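PDB 3WX5: cellulase, which probably hydrolyses internal beta-1,4-glucosidic bonds of cellulose, as an endoglucanase of glycoside hydrolase family 12. Local coordinates for residues S106-T111 / L232-F237; W145-G150 / T186-E191. All blocks are in the same frame, centred on the assembly; numbering follows the deposited sequence.

Contact 1. Residues S106-T111 / L232-F237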
ATOM      1  N   SER A 106       1.444 -10.312   6.283  1.00 10.97           N
ATOM      2  CA  SER A 106       2.348  -9.192   6.443  1.00 12.10           C
ATOM      3  C   SER A 106       2.318  -8.617   7.855  1.00 12.05           C
ATOM      4  O   SER A 106       1.307  -8.715   8.545  1.00 11.96           O
ATOM      5  CB  SER A 106       1.998  -8.162   5.379  1.00 11.82           C
ATOM      6  OG  SER A 106       2.799  -7.011   5.497  1.00 10.88           O
ATOM      7  N   ASN A 107       3.481  -8.165   8.325  1.00 12.84           N
ATOM      8  CA  ASN A 107       3.593  -7.298   9.493  1.00 13.33           C
ATOM      9  C   ASN A 107       3.836  -5.835   9.118  1.00 11.47           C
ATOM     10  O   ASN A 107       4.549  -5.549   8.155  1.00 11.29           O
ATOM     11  CB  ASN A 107       4.758  -7.746  10.399  1.00 12.58           C
ATOM     12  CG  ASN A 107       4.723  -9.218  10.740  1.00 18.31           C
ATOM     13  OD1 ASN A 107       3.692  -9.875  10.654  1.00 13.81           O
ATOM     14  ND2 ASN A 107       5.884  -9.751  11.126  1.00 19.68           N
ATOM     15  N   TRP A 108       3.370  -4.912   9.963  1.00 10.84           N
ATOM     16  CA  TRP A 108       3.679  -3.494   9.775  1.00 11.88           C
ATOM     17  C   TRP A 108       3.383  -2.756  11.071  1.00 13.42           C
ATOM     18  O   TRP A 108       2.444  -3.100  11.781  1.00 14.27           O
ATOM     19  CB  TRP A 108       2.817  -2.893   8.650  1.00 11.09           C
ATOM     20  CG  TRP A 108       3.245  -1.489   8.232  1.00 12.19           C
ATOM     21  CD1 TRP A 108       4.530  -1.049   7.975  1.00  9.05           C
ATOM     22  CD2 TRP A 108       2.378  -0.387   7.911  1.00 11.91           C
ATOM     23  NE1 TRP A 108       4.509   0.298   7.655  1.00  9.58           N
ATOM     24  CE2 TRP A 108       3.202   0.720   7.593  1.00 11.03           C
ATOM     25  CE3 TRP A 108       0.984  -0.222   7.895  1.00 12.61           C
ATOM     26  CZ2 TRP A 108       2.675   1.939   7.151  1.00 11.86           C
ATOM     27  CZ3 TRP A 108       0.460   1.013   7.498  1.00 13.13           C
ATOM     28  CH2 TRP A 108       1.306   2.084   7.161  1.00  9.81           C
ATOM     29  N   ARG A 109       4.136  -1.694  11.339  1.00 12.73           N
ATOM     30  CA  ARG A 109       3.833  -0.817  12.466  1.00 13.00           C
ATOM     31  C   ARG A 109       3.889   0.622  11.966  1.00 13.26           C
ATOM     32  O   ARG A 109       4.790   0.991  11.225  1.00 13.65           O
ATOM     33  CB  ARG A 109       4.851  -1.017  13.584  1.00 14.44           C
ATOM     34  CG  ARG A 109       4.596  -0.149  14.812  1.00 17.75           C
ATOM     35  CD  ARG A 109       5.484  -0.574  16.007  1.00 20.92           C
ATOM     36  NE  ARG A 109       6.878  -0.176  15.814  1.00 24.42           N
ATOM     37  CZ  ARG A 109       7.333   1.058  16.032  1.00 28.21           C
ATOM     38  NH1 ARG A 109       6.507   2.014  16.434  1.00 32.34           N
ATOM     39  NH2 ARG A 109       8.603   1.347  15.818  1.00 32.72           N
ATOM     40  N   LEU A 110       2.899   1.417  12.338  1.00 10.85           N
ATOM     41  CA  LEU A 110       2.883   2.800  11.910  1.00 12.24           C
ATOM     42  C   LEU A 110       2.867   3.716  13.137  1.00 13.27           C
ATOM     43  O   LEU A 110       2.343   3.357  14.218  1.00 14.74           O
ATOM     44  CB  LEU A 110       1.680   3.053  11.008  1.00 12.12           C
ATOM     45  CG  LEU A 110       0.321   2.841  11.707  1.00 13.25           C
ATOM     46  CD1 LEU A 110      -0.413   4.149  11.903  1.00 14.98           C
ATOM     47  CD2 LEU A 110      -0.561   1.823  10.983  1.00 14.07           C
ATOM     48  N   THR A 111       3.446   4.893  12.972  1.00 14.90           N
ATOM     49  CA  THR A 111       3.362   5.918  14.001  1.00 14.83           C
ATOM     50  C   THR A 111       2.483   7.045  13.449  1.00 15.07           C
ATOM     51  O   THR A 111       2.860   7.714  12.479  1.00 13.18           O
ATOM     52  CB  THR A 111       4.788   6.423  14.365  1.00 17.64           C
ATOM     53  OG1 THR A 111       5.595   5.301  14.767  1.00 14.28           O
ATOM     54  CG2 THR A 111       4.728   7.450  15.509  1.00 19.28           C
ATOM     55  N   LEU A 232       4.832  11.110  10.166  1.00 12.71           N
ATOM     56  CA  LEU A 232       4.326   9.741  10.004  1.00 12.20           C
ATOM     57  C   LEU A 232       5.499   8.792   9.776  1.00 14.14           C
ATOM     58  O   LEU A 232       6.400   9.102   9.011  1.00 14.57           O
ATOM     59  CB  LEU A 232       3.359   9.652   8.819  1.00 12.80           C
ATOM     60  CG  LEU A 232       1.988  10.316   9.026  1.00  9.65           C
ATOM     61  CD1 LEU A 232       1.318  10.563   7.636  1.00 11.57           C
ATOM     62  CD2 LEU A 232       1.112   9.433   9.906  1.00 11.70           C
ATOM     63  N   LYS A 233       5.473   7.629  10.418  1.00 13.63           N
ATOM     64  CA  LYS A 233       6.601   6.703  10.311  1.00 14.01           C
ATOM     65  C   LYS A 233       6.095   5.297  10.000  1.00 12.86           C
ATOM     66  O   LYS A 233       5.153   4.817  10.623  1.00 12.09           O
ATOM     67  CB  LYS A 233       7.392   6.661  11.633  1.00 15.45           C
ATOM     68  CG  LYS A 233       8.684   5.826  11.546  1.00 20.11           C
ATOM     69  CD  LYS A 233       9.576   6.007  12.803  1.00 27.44           C
ATOM     70  CE  LYS A 233      10.846   5.146  12.759  1.00 36.77           C
ATOM     71  NZ  LYS A 233      11.834   5.536  11.689  1.00 41.34           N
ATOM     72  N   SER A 234       6.815   4.616   9.121  1.00 10.62           N
ATOM     73  CA  SER A 234       6.540   3.215   8.752  1.00 12.27           C
ATOM     74  C   SER A 234       7.686   2.362   9.321  1.00 12.68           C
ATOM     75  O   SER A 234       8.850   2.670   9.067  1.00 12.89           O
ATOM     76  CB  SER A 234       6.502   3.120   7.217  1.00  9.43           C
ATOM     77  OG  SER A 234       6.546   1.781   6.696  1.00 12.27           O
ATOM     78  N   SER A 235       7.354   1.318  10.095  1.00 13.59           N
ATOM     79  CA  SER A 235       8.372   0.443  10.721  1.00 15.01           C
ATOM     80  C   SER A 235       8.069  -1.048  10.596  1.00 13.27           C
ATOM     81  O   SER A 235       6.907  -1.442  10.539  1.00 14.40           O
ATOM     82  CB  SER A 235       8.478   0.782  12.220  1.00 14.37           C
ATOM     83  OG  SER A 235       8.722   2.174  12.373  1.00 18.88           O
ATOM     84  N   ASP A 236       9.110  -1.876  10.642  1.00 13.82           N
ATOM     85  CA  ASP A 236       8.945  -3.308  10.914  1.00 15.73           C
ATOM     86  C   ASP A 236       8.143  -4.012   9.810  1.00 15.04           C
ATOM     87  O   ASP A 236       7.384  -4.947  10.093  1.00 14.47           O
ATOM     88  CB  ASP A 236       8.202  -3.528  12.253  1.00 18.35           C
ATOM     89  CG  ASP A 236       8.908  -2.895  13.463  1.00 24.55           C
ATOM     90  OD1 ASP A 236      10.156  -2.776  13.477  1.00 26.06           O
ATOM     91  OD2 ASP A 236       8.183  -2.568  14.431  1.00 28.08           O
ATOM     92  N   PHE A 237       8.268  -3.556   8.573  1.00 12.49           N
ATOM     93  CA  PHE A 237       7.513  -4.156   7.454  1.00 12.35           C
ATOM     94  C   PHE A 237       8.059  -5.552   7.119  1.00 12.88           C
ATOM     95  O   PHE A 237       9.284  -5.752   7.041  1.00 13.23           O
ATOM     96  CB  PHE A 237       7.612  -3.256   6.221  1.00 13.36           C
ATOM     97  CG  PHE A 237       6.844  -3.758   5.026  1.00 13.48           C
ATOM     98  CD1 PHE A 237       5.449  -3.762   5.019  1.00 13.64           C
ATOM     99  CD2 PHE A 237       7.514  -4.123   3.864  1.00 10.77           C
ATOM    100  CE1 PHE A 237       4.746  -4.118   3.860  1.00 12.18           C
ATOM    101  CE2 PHE A 237       6.816  -4.451   2.688  1.00 14.81           C
ATOM    102  CZ  PHE A 237       5.431  -4.453   2.692  1.00 13.27           C
TER
HETATM  103  O   HOH W   1       8.034  -7.322  11.118  1.00 21.82           O
HETATM  104  O   HOH W   2       6.357   3.177  12.936  1.00 14.95           O

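Contact 2. Residues W145-G150 / T186-E191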
ATOM      1  N   TRP A 145      -7.077  -0.031   4.808  1.00  7.79           N
ATOM      2  CA  TRP A 145      -6.835   1.202   5.560  1.00 10.52           C
ATOM      3  C   TRP A 145      -6.851   0.861   7.053  1.00 11.27           C
ATOM      4  O   TRP A 145      -7.842   0.343   7.562  1.00 11.40           O
ATOM      5  CB  TRP A 145      -7.946   2.232   5.293  1.00 10.01           C
ATOM      6  CG  TRP A 145      -7.974   2.858   3.893  1.00  9.05           C
ATOM      7  CD1 TRP A 145      -7.561   2.286   2.707  1.00 12.51           C
ATOM      8  CD2 TRP A 145      -8.457   4.170   3.561  1.00  9.24           C
ATOM      9  NE1 TRP A 145      -7.731   3.192   1.666  1.00 11.65           N
ATOM     10  CE2 TRP A 145      -8.323   4.330   2.160  1.00 12.26           C
ATOM     11  CE3 TRP A 145      -9.042   5.208   4.311  1.00 13.96           C
ATOM     12  CZ2 TRP A 145      -8.663   5.522   1.506  1.00  8.24           C
ATOM     13  CZ3 TRP A 145      -9.435   6.389   3.650  1.00  9.98           C
ATOM     14  CH2 TRP A 145      -9.260   6.523   2.259  1.00  9.61           C
ATOM     15  N   LEU A 146      -5.758   1.173   7.744  1.00 11.61           N
ATOM     16  CA  LEU A 146      -5.589   0.810   9.154  1.00 11.09           C
ATOM     17  C   LEU A 146      -5.770   1.995  10.093  1.00 12.09           C
ATOM     18  O   LEU A 146      -6.152   1.829  11.259  1.00 12.18           O
ATOM     19  CB  LEU A 146      -4.196   0.207   9.382  1.00 13.22           C
ATOM     20  CG  LEU A 146      -3.925  -1.037   8.527  1.00 12.81           C
ATOM     21  CD1 LEU A 146      -2.479  -1.446   8.694  1.00 15.16           C
ATOM     22  CD2 LEU A 146      -4.887  -2.201   8.909  1.00 12.71           C
ATOM     23  N   ASN A 147      -5.509   3.195   9.582  1.00 12.02           N
ATOM     24  CA  ASN A 147      -5.521   4.400  10.418  1.00 12.48           C
ATOM     25  C   ASN A 147      -5.562   5.626   9.476  1.00 11.92           C
ATOM     26  O   ASN A 147      -5.388   5.497   8.267  1.00 11.53           O
ATOM     27  CB  ASN A 147      -4.259   4.424  11.323  1.00 12.45           C
ATOM     28  CG  ASN A 147      -4.503   5.095  12.673  1.00 15.82           C
ATOM     29  OD1 ASN A 147      -4.004   4.642  13.735  1.00 18.38           O
ATOM     30  ND2 ASN A 147      -5.246   6.186  12.649  1.00  9.55           N
ATOM     31  N   TRP A 148      -5.954   6.776   9.999  1.00 13.29           N
ATOM     32  CA  TRP A 148      -6.190   7.957   9.148  1.00 10.79           C
ATOM     33  C   TRP A 148      -6.505   9.154  10.034  1.00 13.99           C
ATOM     34  O   TRP A 148      -6.704   9.006  11.237  1.00 11.38           O
ATOM     35  CB  TRP A 148      -7.380   7.715   8.200  1.00 11.46           C
ATOM     36  CG  TRP A 148      -8.670   7.485   8.946  1.00  8.39           C
ATOM     37  CD1 TRP A 148      -9.529   8.445   9.441  1.00 14.25           C
ATOM     38  CD2 TRP A 148      -9.238   6.222   9.294  1.00 12.30           C
ATOM     39  NE1 TRP A 148     -10.599   7.846  10.069  1.00 11.14           N
ATOM     40  CE2 TRP A 148     -10.428   6.482  10.020  1.00 13.68           C
ATOM     41  CE3 TRP A 148      -8.832   4.893   9.106  1.00 11.86           C
ATOM     42  CZ2 TRP A 148     -11.206   5.463  10.564  1.00 15.27           C
ATOM     43  CZ3 TRP A 148      -9.597   3.876   9.665  1.00 16.37           C
ATOM     44  CH2 TRP A 148     -10.770   4.177  10.401  1.00 11.61           C
ATOM     45  N   ARG A 149      -6.549  10.334   9.420  1.00 11.98           N
ATOM     46  CA  ARG A 149      -6.966  11.524  10.117  1.00 13.37           C
ATOM     47  C   ARG A 149      -7.654  12.414   9.128  1.00 12.91           C
ATOM     48  O   ARG A 149      -7.240  12.481   7.987  1.00 11.06           O
ATOM     49  CB  ARG A 149      -5.755  12.246  10.701  1.00 11.69           C
ATOM     50  CG  ARG A 149      -6.145  13.500  11.457  1.00 18.59           C
ATOM     51  CD  ARG A 149      -4.920  14.209  12.032  1.00 21.78           C
ATOM     52  NE  ARG A 149      -5.253  15.575  12.444  1.00 30.98           N
ATOM     53  CZ  ARG A 149      -5.711  15.889  13.649  1.00 36.73           C
ATOM     54  NH1 ARG A 149      -5.868  14.932  14.571  1.00 39.04           N
ATOM     55  NH2 ARG A 149      -5.983  17.161  13.942  1.00 35.31           N
ATOM     56  N   GLY A 150      -8.719  13.088   9.562  1.00 10.49           N
ATOM     57  CA  GLY A 150      -9.272  14.190   8.785  1.00 13.22           C
ATOM     58  C   GLY A 150     -10.484  13.836   7.953  1.00 12.44           C
ATOM     59  O   GLY A 150     -10.839  14.564   7.035  1.00 14.25           O
ATOM     60  N   THR A 186     -12.889  -0.964  10.922  1.00 10.29           N
ATOM     61  CA  THR A 186     -14.002  -0.268  11.605  1.00 14.12           C
ATOM     62  C   THR A 186     -13.493   0.538  12.798  1.00 15.53           C
ATOM     63  O   THR A 186     -14.148   1.498  13.236  1.00 15.51           O
ATOM     64  CB  THR A 186     -15.119  -1.239  12.070  1.00 14.71           C
ATOM     65  OG1 THR A 186     -14.553  -2.243  12.902  1.00 18.91           O
ATOM     66  CG2 THR A 186     -15.778  -1.940  10.867  1.00 17.36           C
ATOM     67  N   THR A 187     -12.373   0.096  13.384  1.00 14.45           N
ATOM     68  CA  THR A 187     -11.588   0.966  14.265  1.00 15.13           C
ATOM     69  C   THR A 187     -10.116   0.961  13.906  1.00 13.43           C
ATOM     70  O   THR A 187      -9.575  -0.066  13.490  1.00 12.70           O
ATOM     71  CB  THR A 187     -11.732   0.585  15.767  1.00 17.32           C
ATOM     72  OG1 THR A 187     -11.261  -0.740  15.965  1.00 20.71           O
ATOM     73  CG2 THR A 187     -13.206   0.656  16.199  1.00 19.06           C
ATOM     74  N   PRO A 188      -9.449   2.112  14.064  1.00 14.01           N
ATOM     75  CA  PRO A 188      -8.043   2.216  13.622  1.00 13.19           C
ATOM     76  C   PRO A 188      -7.079   1.443  14.526  1.00 12.93           C
ATOM     77  O   PRO A 188      -7.390   1.233  15.698  1.00 10.46           O
ATOM     78  CB  PRO A 188      -7.763   3.724  13.648  1.00 14.51           C
ATOM     79  CG  PRO A 188      -8.856   4.316  14.547  1.00 16.70           C
ATOM     80  CD  PRO A 188     -10.022   3.394  14.539  1.00 14.20           C
ATOM     81  N   VAL A 189      -5.955   0.967  13.970  1.00 10.55           N
ATOM     82  CA  VAL A 189      -4.871   0.386  14.754  1.00 10.15           C
ATOM     83  C   VAL A 189      -3.543   1.041  14.377  1.00 12.89           C
ATOM     84  O   VAL A 189      -3.474   1.786  13.405  1.00 11.26           O
ATOM     85  CB  VAL A 189      -4.721  -1.137  14.484  1.00 13.50           C
ATOM     86  CG1 VAL A 189      -5.879  -1.933  15.117  1.00 11.23           C
ATOM     87  CG2 VAL A 189      -4.600  -1.423  13.000  1.00 11.66           C
ATOM     88  N   THR A 190      -2.483   0.715  15.110  1.00 11.78           N
ATOM     89  CA  THR A 190      -1.154   1.231  14.788  1.00 12.27           C
ATOM     90  C   THR A 190      -0.198   0.112  14.404  1.00 13.83           C
ATOM     91  O   THR A 190       0.964   0.371  14.155  1.00 14.41           O
ATOM     92  CB  THR A 190      -0.577   2.075  15.949  1.00 13.73           C
ATOM     93  OG1 THR A 190      -0.553   1.291  17.158  1.00 15.45           O
ATOM     94  CG2 THR A 190      -1.468   3.309  16.164  1.00 15.39           C
ATOM     95  N   GLU A 191      -0.673  -1.133  14.411  0.50  7.04           N
ATOM     96  CA  GLU A 191       0.192  -2.246  14.059  0.50  7.83           C
ATOM     97  C   GLU A 191      -0.650  -3.438  13.635  0.50  5.44           C
ATOM     98  O   GLU A 191      -1.773  -3.601  14.081  0.50  2.00           O
ATOM     99  CB  GLU A 191       1.051  -2.608  15.275  1.00 12.84           C
ATOM    100  CG  GLU A 191       2.010  -3.764  15.079  1.00 26.88           C
ATOM    101  CD  GLU A 191       2.947  -3.952  16.288  1.00 41.64           C
ATOM    102  OE1 GLU A 191       2.720  -3.291  17.330  1.00 44.87           O
ATOM    103  OE2 GLU A 191       3.921  -4.733  16.182  1.00 43.02           O
TER

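Contact 1. Residues S106-T111 / L232-F237
With CG of Trp108 opposite its backbone N (chi1 -170°) and OG of Ser234 likewise opposite its own (chi1 167°), the indole N-H and the hydroxyl meet across two antiparallel strands. Trp108 NE1 donates to Ser234 OG at 2.7 Å; the oxygen lies almost in the ring plane and the bond is fairly straight, 161° at the hydrogen. CB of Leu110 lies over one face of the same indole. The backbones pair Arg109 with Ser235 and Thr111 with Lys233 as hydrogen-bonded pairs, Leu110 with Ser234 as the non-hydrogen-bonded pair between them; Arg109 O accepts from Ser235 N at 2.8 Å.

On the other face, the Arg109 chain bends at chi3, and NE forms a salt bridge to Asp236 OD2 at 3.1 Å. The carboxylate oxygen lies near the guanidinium plane, yet NE stands above the carboxylate plane. A water joins Ser235 OG (2.6 Å), Thr111 OG1 and Lys233 O, with a weak bond to Arg109 O.

The faces thus differ: Trp108, Leu110 and Ser234, the indole N-H satisfied by a hydroxyl, pack against strands 117-127 and 215-225 of the other sheet, while Arg109, Asp236 and Lys233 carry charges, consistent with a family 12 beta-sandwich.

Contact 2. Residues W145-G150 / T186-E191
Leu146 lays its CB against Val189 CG2 at 4.0 Å, the two side chains crossing at a slant. With CG1 of Val189 anti to the carbonyl carbon (chi1 -72°), CG2 falls between the backbone N and the carbonyl carbon and is turned to the leucine. Backbone evidence fixes the same spot: Val189 N donates to Leu146 O at 2.9 Å, tilted 22° from the carbonyl plane, and Pro188 CA approaches that oxygen at 3.1 Å in a more bent, weaker CA-H...O contact. Leu146 O thus meets both the N-H of Val189 and the CA-H of Pro188. The Asn147 side chain reaches across Pro188, its amide group near CB of the proline and the carbonyl of Val189. Trimming Asn147 to an alanine would probably open a gap beside Pro188 CB. Farther along, Trp148 CH2 touches Pro188 CD at 4.3 Å, while its indole has a cation-pi partner in Arg184.

Leu146 and Asn147 both face Ala120, forming a classic beta bulge in the pairing of strand 140-149 with strand 117-127. Here the irregular 186-191 link, leaving strand 179-185 for strand 191-196, passes the bulge, the direction from Leu146 to Trp148 standing 103° from that of Pro188 to Thr190.

Overall arrangement
Contact 1 and contact 2 lie about 12 Å apart between centres, and they meet directly. Leu110 N lies 2.9 Å from Thr190 O, a probable hydrogen bond by which strand 101-111 continues its pairing onto the end of the 186-191 link. Between the sheets, Trp108 CE3 packs on Leu146 CD1 at 3.8 Å, joining the six-stranded antiparallel sheet of contact 1 to the mixed sheet that holds strand 140-149. In sequence, contact 2 is nested inside the loop that contact 1 closes. This layering of two sheets is consistent with the beta-jelly-roll sandwich of family 12 glycoside hydrolases, in which the mixed sheet is probably the one whose concave face forms the substrate cleft.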